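PDB 2IPI: aclacinomycin-N/aclacinomycin-A oxidase from Streptomyces galilaeus, which oxidises the terminal sugar of aclacinomycin N to give aclacinomycin A and then aclacinomycin Y, using bicovalently bound FAD and releasing hydrogen peroxide. Local coordinates for residues Leu249-Trp255 with Gln302-Gln308; Asp256-Leu260 with Ser297-Ile303; Ser167-Val172 with Ser398-Val403; Thr379-His383 with Glu443-Ile448. One frame throughout, in Å; residues are numbered along the deposited sequence.

Interaction 1 of 4, residues Leu249-Trp255 with Gln302-Gln308; sequences LRHIVTW and QILLDIQ
Ile252 and Leu304 meet through their methyl ends, CD1 of Ile252 only 3.4 Å from CD1 of Leu304, closer than carbons usually sit. Their neighbour on this face of the sheet, Thr254, lays CG2 on CG of Gln302 at 3.4 Å; its OG1 is buried here and finds no polar partner. Farther along, Arg250 reaches diagonally to Asp306. Its CG stands opposite the amide nitrogen (chi1 -159°) and the chain bends at chi3, pointing NH1 at OD2 of Asp306 in a weak salt bridge of 3.4 Å, the oxygen at the guanidinium edge, while CB of Gln308 covers one face of that group. On the other side of the sheet Trp255 turns its ring edge to Leu305, CZ3 being 3.8 Å from CB, and Val253 CG1 lies over the ring.

Beneath runs an antiparallel ladder in the seven-stranded sheet, flanked by strands 336-342 and 290-296. His251, Val253 and Trp255 form hydrogen-bonded pairs with Ile307, Leu305 and Ile303. Helix 316-327 covers the His251 and Ile307 end, where Glu317 binds His251 NE2; Phe293 and Pro335 pack at the Trp255 end, which suits apolar residues. Asp306 lies about 9 Å, side chain to ligand, from the bound anthracycline. Arg250 and Asp306 are themselves partly exposed, as suits charges, so backbone bonding and apolar packing probably supply most of the cohesion, the salt bridge adding little.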
# COMPACT_ATOMS: atom_id res chain seq x y z
N LEU A 249 -1.28 -15.24 -16.85
CA LEU A 249 -2.59 -15.61 -17.40
C LEU A 249 -3.69 -14.83 -16.67
O LEU A 249 -3.77 -14.88 -15.45
CB LEU A 249 -2.83 -17.11 -17.27
CG LEU A 249 -4.27 -17.61 -17.45
CD1 LEU A 249 -4.90 -17.10 -18.73
CD2 LEU A 249 -4.32 -19.13 -17.42
N ARG A 250 -4.54 -14.13 -17.43
CA ARG A 250 -5.58 -13.32 -16.83
C ARG A 250 -6.99 -13.70 -17.29
O ARG A 250 -7.25 -13.94 -18.47
CB ARG A 250 -5.33 -11.84 -17.17
CG ARG A 250 -6.04 -10.89 -16.22
CD ARG A 250 -5.82 -9.44 -16.65
NE ARG A 250 -4.40 -9.08 -16.63
CZ ARG A 250 -3.75 -8.66 -15.56
NH1 ARG A 250 -4.34 -8.53 -14.38
NH2 ARG A 250 -2.45 -8.36 -15.67
N HIS A 251 -7.92 -13.74 -16.33
CA HIS A 251 -9.34 -13.79 -16.61
C HIS A 251 -10.01 -12.56 -15.98
O HIS A 251 -9.88 -12.35 -14.78
CB HIS A 251 -10.08 -15.00 -16.05
CG HIS A 251 -9.62 -16.35 -16.50
ND1 HIS A 251 -10.30 -17.51 -16.23
CD2 HIS A 251 -8.53 -16.72 -17.21
CE1 HIS A 251 -9.64 -18.54 -16.74
NE2 HIS A 251 -8.56 -18.08 -17.35
N ILE A 252 -10.70 -11.77 -16.79
CA ILE A 252 -11.61 -10.75 -16.28
C ILE A 252 -13.05 -11.24 -16.47
O ILE A 252 -13.47 -11.48 -17.60
CB ILE A 252 -11.40 -9.38 -16.94
CG1 ILE A 252 -12.54 -8.40 -16.68
CG2 ILE A 252 -11.13 -9.52 -18.42
CD1 ILE A 252 -12.96 -7.55 -17.86
N VAL A 253 -13.72 -11.41 -15.35
CA VAL A 253 -15.09 -11.88 -15.20
C VAL A 253 -15.98 -10.69 -14.84
O VAL A 253 -15.73 -10.00 -13.84
CB VAL A 253 -15.16 -12.94 -14.09
CG1 VAL A 253 -16.52 -13.63 -14.04
CG2 VAL A 253 -14.06 -13.98 -14.26
N THR A 254 -17.03 -10.42 -15.62
CA THR A 254 -17.88 -9.27 -15.35
C THR A 254 -19.36 -9.63 -15.28
O THR A 254 -19.85 -10.44 -16.08
CB THR A 254 -17.71 -8.19 -16.44
OG1 THR A 254 -16.78 -7.19 -16.00
CG2 THR A 254 -19.04 -7.49 -16.67
N TRP A 255 -20.06 -9.04 -14.33
CA TRP A 255 -21.48 -9.28 -14.12
C TRP A 255 -22.26 -7.97 -14.23
O TRP A 255 -21.99 -7.05 -13.45
CB TRP A 255 -21.74 -9.91 -12.76
CG TRP A 255 -21.28 -11.30 -12.48
CD1 TRP A 255 -21.96 -12.45 -12.69
CD2 TRP A 255 -20.01 -11.69 -11.93
NE1 TRP A 255 -21.22 -13.55 -12.31
CE2 TRP A 255 -20.01 -13.10 -11.84
CE3 TRP A 255 -18.88 -10.99 -11.50
CZ2 TRP A 255 -18.93 -13.82 -11.35
CZ3 TRP A 255 -17.81 -11.72 -11.01
CH2 TRP A 255 -17.82 -13.12 -10.93
N GLN A 302 -21.15 -2.46 -14.28
CA GLN A 302 -20.88 -3.82 -13.84
C GLN A 302 -19.83 -3.88 -12.75
O GLN A 302 -19.03 -2.97 -12.61
CB GLN A 302 -20.38 -4.62 -15.06
CG GLN A 302 -18.94 -4.36 -15.45
CD GLN A 302 -18.71 -3.53 -16.69
OE1 GLN A 302 -17.84 -3.83 -17.52
NE2 GLN A 302 -19.48 -2.46 -16.79
N ILE A 303 -19.85 -4.98 -12.02
CA ILE A 303 -18.86 -5.41 -11.05
C ILE A 303 -17.86 -6.32 -11.76
O ILE A 303 -18.21 -7.08 -12.67
CB ILE A 303 -19.44 -6.15 -9.84
CG1 ILE A 303 -20.19 -7.44 -10.18
CG2 ILE A 303 -20.34 -5.23 -9.01
CD1 ILE A 303 -20.62 -8.25 -8.99
N LEU A 304 -16.59 -6.23 -11.37
CA LEU A 304 -15.59 -6.96 -12.15
C LEU A 304 -14.62 -7.69 -11.25
O LEU A 304 -14.04 -7.12 -10.32
CB LEU A 304 -14.90 -5.96 -13.07
CG LEU A 304 -13.78 -6.40 -14.00
CD1 LEU A 304 -13.81 -5.51 -15.24
CD2 LEU A 304 -12.44 -6.29 -13.29
N LEU A 305 -14.43 -8.96 -11.52
CA LEU A 305 -13.47 -9.81 -10.82
C LEU A 305 -12.23 -9.97 -11.70
O LEU A 305 -12.35 -10.60 -12.75
CB LEU A 305 -14.11 -11.15 -10.51
CG LEU A 305 -13.86 -11.97 -9.26
CD1 LEU A 305 -13.52 -13.42 -9.61
CD2 LEU A 305 -12.77 -11.37 -8.39
N ASP A 306 -11.10 -9.42 -11.31
CA ASP A 306 -9.87 -9.43 -12.09
C ASP A 306 -8.85 -10.38 -11.49
O ASP A 306 -8.23 -10.11 -10.46
CB ASP A 306 -9.32 -8.01 -12.22
CG ASP A 306 -8.13 -7.88 -13.15
OD1 ASP A 306 -7.69 -6.73 -13.38
OD2 ASP A 306 -7.61 -8.89 -13.65
N ILE A 307 -8.63 -11.52 -12.14
CA ILE A 307 -7.84 -12.60 -11.57
C ILE A 307 -6.56 -12.86 -12.34
O ILE A 307 -6.50 -12.74 -13.57
CB ILE A 307 -8.72 -13.87 -11.49
CG1 ILE A 307 -8.13 -15.08 -12.21
CG2 ILE A 307 -10.15 -13.62 -11.99
CD1 ILE A 307 -9.01 -16.31 -12.13
N GLN A 308 -5.47 -13.22 -11.65
CA GLN A 308 -4.27 -13.52 -12.43
C GLN A 308 -3.44 -14.62 -11.77
O GLN A 308 -3.59 -14.86 -10.57
CB GLN A 308 -3.44 -12.26 -12.64
CG GLN A 308 -2.70 -11.76 -11.41
CD GLN A 308 -2.17 -10.35 -11.57
OE1 GLN A 308 -1.19 -10.09 -12.28
NE2 GLN A 308 -2.85 -9.43 -10.89

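Interaction 2 of 4, residues Asp256-Leu260 with Ser297-Ile303; sequences DWSAL and SRAAGQI
Arg298 points CG away from its amide nitrogen (chi1 -156°) and stays extended from there to NE, which carries the guanidinium across Trp257. NH1 comes to 3.6 Å from CE3 of Trp257, the two planes inclined by 46°. The Trp257 carbonyl oxygen lies over one guanidinium face, where no N-H points at it; NH1 bonds Ser385 OG. On Ile303, chi1 of 60° puts CG2 beside the backbone N, where it touches the indole: CG2 is 3.7 Å from Trp257 NE1. That N-H makes its weak bond with Asn296 O.

Trp257 is anchored by its backbone as well, its N donating to Gly301 O at 2.9 Å. Just before it, Asp256 and Gln302 form a non-hydrogen-bonded antiparallel pair, the last rung before strand 248-256 gives way to a type I turn from Trp257 to Leu260. Across from it lies the hairpin connection between strands 290-296 and 302-310, with Arg298 at the centre of an inverse gamma turn. Gly301, lacking a CB, can adopt the positive phi with which this connection re-enters the sheet. The large flat indole lies between the two turns, its edge on Gly301 C and Gln302 N, and Leu384 and Tyr381 of helix 374-385 pack against it. Leu260 CD1 meets Ile303 CD1 at 3.9 Å.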
# COMPACT_ATOMS: atom_id res chain seq x y z
N ASP A 256 -23.20 -7.88 -15.18
CA ASP A 256 -23.88 -6.60 -15.42
C ASP A 256 -24.81 -6.25 -14.27
O ASP A 256 -25.38 -7.14 -13.65
CB ASP A 256 -24.65 -6.61 -16.75
CG ASP A 256 -23.80 -6.70 -17.99
OD1 ASP A 256 -23.19 -7.79 -18.17
OD2 ASP A 256 -23.70 -5.76 -18.80
N TRP A 257 -24.97 -4.97 -13.94
CA TRP A 257 -25.77 -4.58 -12.79
C TRP A 257 -27.25 -4.86 -13.03
O TRP A 257 -28.00 -5.14 -12.10
CB TRP A 257 -25.58 -3.08 -12.42
CG TRP A 257 -24.62 -2.95 -11.27
CD1 TRP A 257 -23.30 -2.63 -11.34
CD2 TRP A 257 -24.91 -3.15 -9.88
NE1 TRP A 257 -22.75 -2.62 -10.08
CE2 TRP A 257 -23.72 -2.93 -9.17
CE3 TRP A 257 -26.07 -3.49 -9.17
CZ2 TRP A 257 -23.64 -3.04 -7.78
CZ3 TRP A 257 -25.99 -3.59 -7.79
CH2 TRP A 257 -24.79 -3.37 -7.10
N SER A 258 -27.69 -4.77 -14.28
CA SER A 258 -29.12 -4.92 -14.53
C SER A 258 -29.58 -6.33 -14.25
O SER A 258 -30.73 -6.58 -13.88
CB SER A 258 -29.46 -4.50 -15.97
OG SER A 258 -28.87 -5.39 -16.90
N ALA A 259 -28.69 -7.32 -14.42
CA ALA A 259 -29.11 -8.70 -14.18
C ALA A 259 -28.76 -9.14 -12.77
O ALA A 259 -28.95 -10.28 -12.36
CB ALA A 259 -28.48 -9.63 -15.20
N LEU A 260 -28.23 -8.19 -12.01
CA LEU A 260 -27.85 -8.49 -10.63
C LEU A 260 -29.00 -8.19 -9.68
O LEU A 260 -29.63 -7.14 -9.76
CB LEU A 260 -26.60 -7.70 -10.23
CG LEU A 260 -25.29 -8.33 -10.75
CD1 LEU A 260 -24.11 -7.43 -10.46
CD2 LEU A 260 -25.11 -9.72 -10.14
N SER A 297 -20.26 0.82 -8.26
CA SER A 297 -21.63 1.27 -8.08
C SER A 297 -22.49 1.04 -9.33
O SER A 297 -21.92 0.70 -10.36
CB SER A 297 -21.65 2.76 -7.71
OG SER A 297 -21.33 2.92 -6.33
N ARG A 298 -23.79 1.23 -9.21
CA ARG A 298 -24.79 1.21 -10.25
C ARG A 298 -24.85 2.56 -10.98
O ARG A 298 -25.85 3.28 -11.03
CB ARG A 298 -26.23 0.94 -9.80
CG ARG A 298 -27.14 0.36 -10.87
CD ARG A 298 -28.36 -0.25 -10.18
NE ARG A 298 -29.15 -1.14 -11.03
CZ ARG A 298 -29.71 -2.26 -10.63
NH1 ARG A 298 -29.59 -2.69 -9.38
NH2 ARG A 298 -30.41 -2.98 -11.51
N ALA A 299 -23.73 2.85 -11.62
CA ALA A 299 -23.58 3.85 -12.66
C ALA A 299 -22.47 3.32 -13.58
O ALA A 299 -22.37 3.66 -14.76
CB ALA A 299 -23.27 5.23 -12.15
N ALA A 300 -21.65 2.46 -12.96
CA ALA A 300 -20.46 1.92 -13.58
C ALA A 300 -20.79 0.86 -14.62
O ALA A 300 -20.00 0.56 -15.51
CB ALA A 300 -19.55 1.34 -12.50
N GLY A 301 -21.98 0.29 -14.47
CA GLY A 301 -22.46 -0.73 -15.37
C GLY A 301 -22.29 -2.16 -14.90
O GLY A 301 -23.18 -3.00 -15.08
N GLN A 302 -21.15 -2.46 -14.28
CA GLN A 302 -20.88 -3.82 -13.84
C GLN A 302 -19.83 -3.88 -12.75
O GLN A 302 -19.03 -2.97 -12.61
CB GLN A 302 -20.38 -4.62 -15.06
CG GLN A 302 -18.94 -4.36 -15.45
CD GLN A 302 -18.71 -3.53 -16.69
OE1 GLN A 302 -17.84 -3.83 -17.52
NE2 GLN A 302 -19.48 -2.46 -16.79
N ILE A 303 -19.85 -4.98 -12.02
CA ILE A 303 -18.86 -5.41 -11.05
C ILE A 303 -17.86 -6.32 -11.76
O ILE A 303 -18.21 -7.08 -12.67
CB ILE A 303 -19.44 -6.15 -9.84
CG1 ILE A 303 -20.19 -7.44 -10.18
CG2 ILE A 303 -20.34 -5.23 -9.01
CD1 ILE A 303 -20.62 -8.25 -8.99

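Interaction 3 of 4, residues Ser167-Val172 with Ser398-Val403; sequences SRRDGV and SYGGKV
Lys402 folds along the end of helix 167-170, and each part of its chain meets backbone. CB lies 3.6 Å from Arg168 O and close to Gly171 N; CG, swung to the side remote from the Lys402 N (chi1 -177°), rests on the carbonyl carbon of Asp170; bends at chi2 and chi3 then turn CE back toward the preceding carbonyl, 3.1 Å from Arg169 O. At the tip NZ reaches a water through a weak bond, and that water donates to Arg169 O at 2.6 Å. A long flexible side chain suits this path, its methylenes against the helix end and its ammonium on the partly exposed side.

The backbone of Lys402 fixes the start of the path: its N donates to Arg168 O at 2.8 Å, from above the carbonyl plane. The same oxygen is touched by CA of Gly401, a residue whose lack of a side chain permits this approach. Gly171, at positive phi, ends the helix, and beyond it Val172 CG2 packs on Val403 CG2 at 4.1 Å. Arg168 runs the other way, its CD 3.7 Å from Tyr399 O and its NE weakly bonded to Met289 O.

The contact joins the PCMH-type FAD-binding region to the loop following strand 391-398. That strand carries the proton acceptor Tyr397, and the flavin lies about 7 Å from the Tyr399 side chain: a domain junction beside the active site of this flavin-dependent oxidase.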
# COMPACT_ATOMS: atom_id res chain seq x y z
N SER A 167 2.15 -11.23 -3.38
CA SER A 167 2.33 -11.43 -1.92
C SER A 167 1.92 -12.83 -1.46
O SER A 167 2.63 -13.46 -0.67
CB SER A 167 1.55 -10.38 -1.13
OG SER A 167 1.94 -9.08 -1.54
N ARG A 168 0.78 -13.30 -1.95
CA ARG A 168 0.29 -14.63 -1.66
C ARG A 168 1.38 -15.70 -1.76
O ARG A 168 1.39 -16.59 -0.91
CB ARG A 168 -0.85 -15.02 -2.62
CG ARG A 168 -2.21 -14.60 -2.08
CD ARG A 168 -3.24 -15.71 -2.22
NE ARG A 168 -3.96 -15.68 -3.47
CZ ARG A 168 -4.75 -16.64 -3.94
NH1 ARG A 168 -4.96 -17.78 -3.29
NH2 ARG A 168 -5.35 -16.44 -5.11
N ARG A 169 2.23 -15.54 -2.75
CA ARG A 169 3.31 -16.43 -3.19
C ARG A 169 4.60 -16.22 -2.39
O ARG A 169 5.24 -17.19 -1.98
CB ARG A 169 3.60 -16.32 -4.70
CG ARG A 169 4.57 -15.29 -5.22
CD ARG A 169 5.05 -15.50 -6.64
NE ARG A 169 6.14 -16.45 -6.76
CZ ARG A 169 7.32 -16.26 -7.36
NH1 ARG A 169 7.61 -15.11 -7.93
NH2 ARG A 169 8.21 -17.24 -7.39
N ASP A 170 5.00 -14.98 -2.20
CA ASP A 170 6.28 -14.64 -1.59
C ASP A 170 6.17 -13.75 -0.35
O ASP A 170 7.22 -13.53 0.27
CB ASP A 170 7.17 -13.90 -2.57
CG ASP A 170 7.50 -14.63 -3.86
OD1 ASP A 170 7.58 -15.86 -3.86
OD2 ASP A 170 7.68 -13.92 -4.87
N GLY A 171 5.01 -13.24 0.00
CA GLY A 171 4.74 -12.41 1.16
C GLY A 171 4.83 -10.93 0.93
O GLY A 171 4.77 -10.42 -0.19
N VAL A 172 4.96 -10.13 2.01
CA VAL A 172 5.01 -8.67 1.87
C VAL A 172 6.33 -8.28 1.22
O VAL A 172 7.21 -9.13 1.11
CB VAL A 172 4.76 -8.05 3.26
CG1 VAL A 172 5.67 -6.89 3.64
CG2 VAL A 172 3.29 -7.63 3.31
N SER A 398 -7.76 -10.79 -2.83
CA SER A 398 -7.28 -12.06 -2.30
C SER A 398 -5.97 -11.74 -1.55
O SER A 398 -5.21 -10.91 -2.05
CB SER A 398 -7.09 -13.11 -3.38
OG SER A 398 -6.09 -12.74 -4.31
N TYR A 399 -5.76 -12.35 -0.41
CA TYR A 399 -4.63 -12.03 0.48
C TYR A 399 -4.21 -13.27 1.26
O TYR A 399 -4.57 -14.41 0.94
CB TYR A 399 -4.99 -10.91 1.45
CG TYR A 399 -3.84 -10.08 1.96
CD1 TYR A 399 -3.64 -9.93 3.33
CD2 TYR A 399 -2.94 -9.42 1.12
CE1 TYR A 399 -2.60 -9.17 3.85
CE2 TYR A 399 -1.90 -8.66 1.63
CZ TYR A 399 -1.73 -8.54 2.99
OH TYR A 399 -0.69 -7.78 3.48
N GLY A 400 -3.40 -13.05 2.31
CA GLY A 400 -2.97 -14.21 3.09
C GLY A 400 -1.78 -14.87 2.43
O GLY A 400 -0.83 -14.18 2.04
N GLY A 401 -1.80 -16.20 2.29
CA GLY A 401 -0.67 -16.83 1.60
C GLY A 401 0.55 -16.90 2.50
O GLY A 401 0.51 -17.15 3.71
N LYS A 402 1.70 -16.68 1.87
CA LYS A 402 2.98 -16.63 2.55
C LYS A 402 3.03 -15.48 3.56
O LYS A 402 3.82 -15.58 4.51
CB LYS A 402 4.09 -16.51 1.50
CG LYS A 402 5.51 -16.52 2.03
CD LYS A 402 6.12 -17.90 2.04
CE LYS A 402 6.46 -18.33 0.60
NZ LYS A 402 6.83 -19.78 0.60
N VAL A 403 2.29 -14.40 3.40
CA VAL A 403 2.35 -13.33 4.40
C VAL A 403 2.02 -13.87 5.79
O VAL A 403 2.49 -13.36 6.80
CB VAL A 403 1.40 -12.16 4.08
CG1 VAL A 403 -0.05 -12.58 4.20
CG2 VAL A 403 1.68 -10.99 5.01
O HOH W 1 4.62 -19.74 -1.73

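Interaction 4 of 4, residues Thr379-His383 with Glu443-Ile448; sequences TLYRH and EIYREI
Glu447 and Thr379 flank a water that donates to the Glu447 backbone O at 2.8 Å. The same water lies beside Thr379 OG1, but too close in the model for a sound bond, so that side of the bridge is doubtful. Accepting this water suits a carbonyl in the last turn of helix 434-448, where the helix ends and probably no later N-H takes it. On Thr379, OG1 stands beside the backbone N (chi1 -70°), near the water and also near Ala375 O, to which it makes a weak bond.

That torsion sends the threonine methyl the other way, against Ile448: CG2 of Thr379 lies 3.6 Å from CG2 of Ile448, the two side chains meeting at about a right angle. One turn along, His383 CB sits 3.6 Å from Ile444 CG2. Thr379, Ile444 and Ile448 are the compact beta-branched residues facing across the pair. The two short helical segments run antiparallel, at 157°, with axes 10.2 Å apart. Trp372 packs on both Leu380 and Ile448, and Met424 of strand 420-428 supports Ile448 from the sheet.

At the outer margin Arg382, bent at chi3, brings NH1 to 3.2 Å from Glu447 OE2. The guanidinium and carboxylate planes are 19° apart, but the bond is weak and the position of OE2 less sure.

Chemically, then, the apolar contacts make up the firmer part of this helix pair, while the charges on its outer side attract loosely and would probably be weakened by solvent.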
# COMPACT_ATOMS: atom_id res chain seq x y z
N THR A 379 -25.41 -4.42 3.37
CA THR A 379 -24.99 -3.02 3.47
C THR A 379 -24.29 -2.62 2.17
O THR A 379 -24.56 -1.58 1.58
CB THR A 379 -24.03 -2.80 4.66
OG1 THR A 379 -24.73 -2.94 5.90
CG2 THR A 379 -23.45 -1.39 4.64
N LEU A 380 -23.41 -3.52 1.75
CA LEU A 380 -22.66 -3.42 0.51
C LEU A 380 -23.61 -3.26 -0.67
O LEU A 380 -23.56 -2.26 -1.40
CB LEU A 380 -21.80 -4.67 0.31
CG LEU A 380 -20.28 -4.48 0.25
CD1 LEU A 380 -19.86 -3.12 0.75
CD2 LEU A 380 -19.57 -5.57 1.05
N TYR A 381 -24.50 -4.23 -0.87
CA TYR A 381 -25.40 -4.16 -2.02
C TYR A 381 -26.22 -2.87 -2.02
O TYR A 381 -26.29 -2.18 -3.04
CB TYR A 381 -26.33 -5.38 -2.08
CG TYR A 381 -27.21 -5.39 -3.31
CD1 TYR A 381 -26.74 -5.95 -4.49
CD2 TYR A 381 -28.49 -4.85 -3.32
CE1 TYR A 381 -27.52 -5.97 -5.63
CE2 TYR A 381 -29.28 -4.88 -4.46
CZ TYR A 381 -28.79 -5.44 -5.61
OH TYR A 381 -29.55 -5.48 -6.76
N ARG A 382 -26.88 -2.52 -0.91
CA ARG A 382 -27.76 -1.34 -0.95
C ARG A 382 -27.00 -0.07 -1.31
O ARG A 382 -27.45 0.78 -2.09
CB ARG A 382 -28.46 -1.14 0.39
CG ARG A 382 -29.73 -0.30 0.33
CD ARG A 382 -30.20 -0.04 1.76
NE ARG A 382 -29.89 -1.17 2.64
CZ ARG A 382 -29.16 -1.10 3.74
NH1 ARG A 382 -28.65 0.06 4.11
NH2 ARG A 382 -28.89 -2.14 4.51
N HIS A 383 -25.83 0.11 -0.69
CA HIS A 383 -25.08 1.33 -0.98
C HIS A 383 -24.46 1.30 -2.36
O HIS A 383 -24.19 2.33 -2.98
CB HIS A 383 -24.00 1.52 0.08
CG HIS A 383 -24.43 2.45 1.17
ND1 HIS A 383 -25.01 2.01 2.34
CD2 HIS A 383 -24.38 3.80 1.25
CE1 HIS A 383 -25.29 3.06 3.10
NE2 HIS A 383 -24.92 4.15 2.47
N GLU A 443 -20.28 6.94 5.09
CA GLU A 443 -21.49 6.17 5.34
C GLU A 443 -21.34 4.68 5.06
O GLU A 443 -21.75 3.87 5.90
CB GLU A 443 -22.62 6.72 4.47
CG GLU A 443 -23.39 7.88 5.10
CD GLU A 443 -23.86 8.88 4.05
OE1 GLU A 443 -24.22 10.02 4.42
OE2 GLU A 443 -23.86 8.52 2.85
N ILE A 444 -20.78 4.24 3.92
CA ILE A 444 -20.65 2.81 3.70
C ILE A 444 -19.77 2.12 4.74
O ILE A 444 -20.05 1.01 5.20
CB ILE A 444 -20.03 2.43 2.33
CG1 ILE A 444 -19.82 3.59 1.39
CG2 ILE A 444 -20.85 1.30 1.71
CD1 ILE A 444 -18.90 3.29 0.22
N TYR A 445 -18.67 2.80 5.07
CA TYR A 445 -17.70 2.26 6.00
C TYR A 445 -18.26 2.07 7.41
O TYR A 445 -18.17 0.97 7.96
CB TYR A 445 -16.49 3.20 6.07
CG TYR A 445 -15.24 2.56 6.63
CD1 TYR A 445 -14.80 2.83 7.91
CD2 TYR A 445 -14.48 1.70 5.84
CE1 TYR A 445 -13.64 2.25 8.41
CE2 TYR A 445 -13.33 1.12 6.33
CZ TYR A 445 -12.92 1.39 7.61
OH TYR A 445 -11.77 0.81 8.10
N ARG A 446 -18.82 3.13 7.99
CA ARG A 446 -19.37 3.07 9.34
C ARG A 446 -20.47 2.02 9.43
O ARG A 446 -20.67 1.32 10.43
CB ARG A 446 -19.91 4.43 9.76
N GLU A 447 -21.24 1.91 8.35
CA GLU A 447 -22.36 0.97 8.35
C GLU A 447 -21.89 -0.46 8.26
O GLU A 447 -22.44 -1.33 8.96
CB GLU A 447 -23.27 1.34 7.18
CG GLU A 447 -24.75 1.05 7.41
CD GLU A 447 -25.49 1.19 6.09
OE1 GLU A 447 -25.84 2.35 5.75
OE2 GLU A 447 -25.69 0.15 5.42
N ILE A 448 -20.88 -0.82 7.45
CA ILE A 448 -20.52 -2.23 7.58
C ILE A 448 -19.67 -2.47 8.82
O ILE A 448 -19.46 -3.62 9.21
CB ILE A 448 -19.81 -2.85 6.36
CG1 ILE A 448 -18.34 -3.19 6.64
CG2 ILE A 448 -19.97 -2.01 5.10
CD1 ILE A 448 -17.44 -2.55 5.63
O HOH W 2 -23.67 -3.62 7.95

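In the fold
Interactions 1 and 2 belong to one corner of the seven-stranded antiparallel sheet: they share Gln302 and Ile303, touch each other, and have centres 14 Å apart. Interaction 4 joins helices 374-385 and 434-448, which pack near the same sheet, its centre 17 Å from that of interaction 2; Tyr381 of helix 374-385 meets Trp257 and so links them. Along the sequence, interaction 3 brackets interactions 1 and 2, because 167-172 precedes both and 398-403 follows them, and its segments alternate with those of interaction 4. It alone reaches the FAD-binding region, consistent with interaction 3 joining the sheet's side of the fold to that region beside the active site.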